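Local coordinates for maternal effect protein oskar (PDB 5A4A) that induces the germline in Drosophila, and probably binds RNA through this OSK domain, which has an SGNH hydrolase-like fold, at residues Gly65-Leu70 against Ile107-Asn112. Residues are numbered along the deposited sequence; the frame is centred on the assembly and turned at random.
Sequences GARNRL and IKEMHN. With SO4 (sulfate ion), chain G.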
ATOM      1  N   GLY A  65      -5.218   1.949  -9.736  1.00 15.80           N
ATOM      2  CA  GLY A  65      -5.951   0.775  -9.292  1.00 16.63           C
ATOM      3  C   GLY A  65      -6.725   1.048  -8.011  1.00 12.57           C
ATOM      4  O   GLY A  65      -7.860   0.591  -7.854  1.00 16.40           O
ATOM      5  N   ALA A  66      -6.105   1.792  -7.096  1.00 14.65           N
ATOM      6  CA  ALA A  66      -6.733   2.126  -5.822  1.00 15.86           C
ATOM      7  C   ALA A  66      -7.915   3.065  -6.056  1.00 13.82           C
ATOM      8  O   ALA A  66      -8.975   2.913  -5.446  1.00 14.04           O
ATOM      9  CB  ALA A  66      -5.715   2.750  -4.861  1.00 16.06           C
ATOM     10  N   ARG A  67      -7.727   4.026  -6.955  1.00 15.33           N
ATOM     11  CA  ARG A  67      -8.793   4.952  -7.334  1.00 13.46           C
ATOM     12  C   ARG A  67     -10.006   4.172  -7.840  1.00 20.29           C
ATOM     13  O   ARG A  67     -11.146   4.453  -7.447  1.00 15.52           O
ATOM     14  CB  ARG A  67      -8.289   5.927  -8.408  1.00 12.16           C
ATOM     15  CG  ARG A  67      -7.333   7.011  -7.894  1.00 12.70           C
ATOM     16  CD  ARG A  67      -6.716   7.825  -9.038  1.00 16.81           C
ATOM     17  NE  ARG A  67      -7.697   8.650  -9.747  1.00 21.97           N
ATOM     18  CZ  ARG A  67      -7.498   9.182 -10.951  1.00 20.74           C
ATOM     19  NH1 ARG A  67      -6.352   8.981 -11.587  1.00 19.37           N
ATOM     20  NH2 ARG A  67      -8.442   9.924 -11.517  1.00 18.33           N
ATOM     21  N   ASN A  68      -9.755   3.188  -8.702  1.00 14.12           N
ATOM     22  CA  ASN A  68     -10.820   2.318  -9.211  1.00 18.45           C
ATOM     23  C   ASN A  68     -11.416   1.410  -8.146  1.00 17.53           C
ATOM     24  O   ASN A  68     -12.634   1.203  -8.103  1.00 18.44           O
ATOM     25  CB  ASN A  68     -10.330   1.462 -10.388  1.00 19.40           C
ATOM     26  CG  ASN A  68     -10.070   2.281 -11.638  1.00 25.16           C
ATOM     27  OD1 ASN A  68     -10.658   3.346 -11.829  1.00 30.25           O
ATOM     28  ND2 ASN A  68      -9.179   1.788 -12.496  1.00 26.84           N
ATOM     29  N   ARG A  69     -10.558   0.869  -7.288  1.00 15.63           N
ATOM     30  CA  ARG A  69     -10.997  -0.067  -6.257  1.00 16.13           C
ATOM     31  C   ARG A  69     -12.003   0.590  -5.309  1.00 20.87           C
ATOM     32  O   ARG A  69     -12.997  -0.028  -4.925  1.00 18.88           O
ATOM     33  CB  ARG A  69      -9.795  -0.607  -5.477  1.00 14.80           C
ATOM     34  CG  ARG A  69     -10.137  -1.649  -4.408  1.00 18.37           C
ATOM     35  CD  ARG A  69     -10.614  -2.952  -5.024  1.00 15.76           C
ATOM     36  NE  ARG A  69     -11.083  -3.899  -4.013  1.00 17.20           N
ATOM     37  CZ  ARG A  69     -12.314  -3.911  -3.512  1.00 18.56           C
ATOM     38  NH1 ARG A  69     -13.211  -3.011  -3.907  1.00 22.93           N
ATOM     39  NH2 ARG A  69     -12.651  -4.820  -2.608  1.00 18.61           N
ATOM     40  N   LEU A  70     -11.750   1.847  -4.944  1.00 15.49           N
ATOM     41  CA  LEU A  70     -12.651   2.567  -4.043  1.00 12.00           C
ATOM     42  C   LEU A  70     -14.025   2.841  -4.636  1.00 21.32           C
ATOM     43  O   LEU A  70     -15.004   2.982  -3.901  1.00 23.14           O
ATOM     44  CB  LEU A  70     -12.019   3.879  -3.566  1.00 11.40           C
ATOM     45  CG  LEU A  70     -10.814   3.691  -2.647  1.00 10.22           C
ATOM     46  CD1 LEU A  70     -10.260   5.061  -2.251  1.00 19.12           C
ATOM     47  CD2 LEU A  70     -11.210   2.899  -1.417  1.00 13.16           C
ATOM     48  N   ILE A 107      -6.219  11.255  -3.470  1.00  9.60           N
ATOM     49  CA  ILE A 107      -6.542  12.048  -2.284  1.00 12.67           C
ATOM     50  C   ILE A 107      -7.839  12.848  -2.464  1.00 13.72           C
ATOM     51  O   ILE A 107      -8.688  12.889  -1.573  1.00 14.25           O
ATOM     52  CB  ILE A 107      -5.382  12.994  -1.907  1.00 13.42           C
ATOM     53  CG1 ILE A 107      -4.126  12.197  -1.538  1.00 12.33           C
ATOM     54  CG2 ILE A 107      -5.785  13.891  -0.745  1.00 14.41           C
ATOM     55  CD1 ILE A 107      -4.292  11.255  -0.334  1.00 12.54           C
ATOM     56  N   LYS A 108      -7.998  13.466  -3.630  1.00 11.34           N
ATOM     57  CA  LYS A 108      -9.200  14.238  -3.926  1.00 13.91           C
ATOM     58  C   LYS A 108     -10.434  13.350  -4.012  1.00 16.42           C
ATOM     59  O   LYS A 108     -11.503  13.716  -3.530  1.00 16.29           O
ATOM     60  CB  LYS A 108      -8.995  15.020  -5.225  1.00 16.80           C
ATOM     61  CG  LYS A 108     -10.224  15.685  -5.813  1.00 29.89           C
ATOM     62  CD  LYS A 108      -9.848  16.319  -7.155  1.00 38.46           C
ATOM     63  CE  LYS A 108     -11.040  16.476  -8.084  1.00 45.47           C
ATOM     64  NZ  LYS A 108     -11.964  17.537  -7.613  1.00 49.53           N
ATOM     65  N   GLU A 109     -10.286  12.177  -4.628  1.00 12.82           N
ATOM     66  CA  GLU A 109     -11.396  11.240  -4.736  1.00 14.57           C
ATOM     67  C   GLU A 109     -11.848  10.723  -3.365  1.00 12.55           C
ATOM     68  O   GLU A 109     -13.042  10.626  -3.090  1.00 15.34           O
ATOM     69  CB  GLU A 109     -11.014  10.065  -5.640  1.00 13.43           C
ATOM     70  CG  GLU A 109     -11.976   8.910  -5.572  1.00 23.33           C
ATOM     71  CD  GLU A 109     -11.540   7.747  -6.442  1.00 26.09           C
ATOM     72  OE1 GLU A 109     -10.720   7.940  -7.353  1.00 31.00           O
ATOM     73  OE2 GLU A 109     -12.008   6.624  -6.222  1.00 22.10           O
ATOM     74  N   MET A 110     -10.892  10.392  -2.508  1.00 12.58           N
ATOM     75  CA  MET A 110     -11.233   9.971  -1.154  1.00 12.96           C
ATOM     76  C   MET A 110     -11.986  11.084  -0.417  1.00 12.91           C
ATOM     77  O   MET A 110     -12.959  10.820   0.292  1.00 15.66           O
ATOM     78  CB  MET A 110      -9.977   9.528  -0.396  1.00  9.91           C
ATOM     79  CG  MET A 110      -9.366   8.256  -0.985  1.00 10.61           C
ATOM     80  SD  MET A 110      -7.971   7.596  -0.071  1.00 13.38           S
ATOM     81  CE  MET A 110      -8.787   7.075   1.446  1.00 17.01           C
ATOM     82  N   HIS A 111     -11.555  12.324  -0.613  1.00 12.84           N
ATOM     83  CA  HIS A 111     -12.239  13.457   0.008  1.00 14.24           C
ATOM     84  C   HIS A 111     -13.684  13.533  -0.498  1.00 17.16           C
ATOM     85  O   HIS A 111     -14.632  13.692   0.279  1.00 16.00           O
ATOM     86  CB  HIS A 111     -11.495  14.760  -0.284  1.00 13.23           C
ATOM     87  CG  HIS A 111     -11.980  15.925   0.524  1.00 18.46           C
ATOM     88  ND1 HIS A 111     -11.821  17.229   0.123  1.00 17.34           N
ATOM     89  CD2 HIS A 111     -12.629  15.970   1.717  1.00 18.66           C
ATOM     90  CE1 HIS A 111     -12.347  18.037   1.032  1.00 20.19           C
ATOM     91  NE2 HIS A 111     -12.840  17.294   2.006  1.00 16.65           N
ATOM     92  N   ASN A 112     -13.848  13.403  -1.807  1.00 14.38           N
ATOM     93  CA  ASN A 112     -15.183  13.397  -2.393  1.00 17.59           C
ATOM     94  C   ASN A 112     -16.062  12.224  -1.926  1.00 15.84           C
ATOM     95  O   ASN A 112     -17.292  12.343  -1.873  1.00 24.39           O
ATOM     96  CB  ASN A 112     -15.093  13.460  -3.921  1.00 25.36           C
ATOM     97  CG  ASN A 112     -14.618  14.816  -4.415  1.00 31.29           C
ATOM     98  OD1 ASN A 112     -14.767  15.826  -3.725  1.00 35.33           O
ATOM     99  ND2 ASN A 112     -14.049  14.848  -5.616  1.00 37.40           N
TER
HETATM  100  S   SO4 G1612      -7.053  10.747 -14.914  1.00 44.80           S
HETATM  101  O1  SO4 G1612      -7.475   9.866 -16.003  1.00 45.00           O
HETATM  102  O2  SO4 G1612      -8.205  11.011 -14.051  1.00 42.71           O
HETATM  103  O3  SO4 G1612      -5.987  10.090 -14.156  1.00 47.14           O
HETATM  104  O4  SO4 G1612      -6.545  12.011 -15.443  1.00 45.52           O
HETATM  105  O   HOH W   1     -10.314  10.002  -9.211  1.00 37.96           O
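The guanidinium of Arg67 meets Glu109 OE1, a water and a sulfate around its edge. The sulfate, probably from the crystallisation liquor, lies in the guanidinium plane and is gripped by two nearly straight bonds. NH1 of Arg67 donates to sulfate O3 at 2.8 Å (178°), and NH2 of Arg67 to sulfate O2. The water, also in plane, accepts from Arg67 NH2 and donates to Glu109 OE1. The direct salt bridge is long, 3.9 Å from Arg67 NE to Glu109 OE1. The carboxylate is turned 66° from the guanidinium plane, so the two groups do not pair flat. Glu109 reaches across because its CG stands anti to the backbone N (chi1 167°) and the chain beyond is extended. This sets OE1 beside CB of Arg67 and brings OE2 to 2.6 Å from the backbone O of Arg67. Nearby, CD1 of Leu70 packs on CG of Met110 at 3.6 Å. The axes of the two helical segments run 10.3 Å apart and almost parallel. They join helix 63-71 to the C-terminal end of helix 96-112 in the SGNH hydrolase-like domain. Leu106 touches both Arg67 and Leu70, and Asn64 takes a further bond from Arg67 NH1. A leucine in place of Arg67 has no guanidinium, and would probably loosen the hold on the sulfate and leave Glu109 without its nearby positive charge and the water link. The paired donors imply a site able to hold an anion, consistent with, though not proof of, contact with an RNA phosphate.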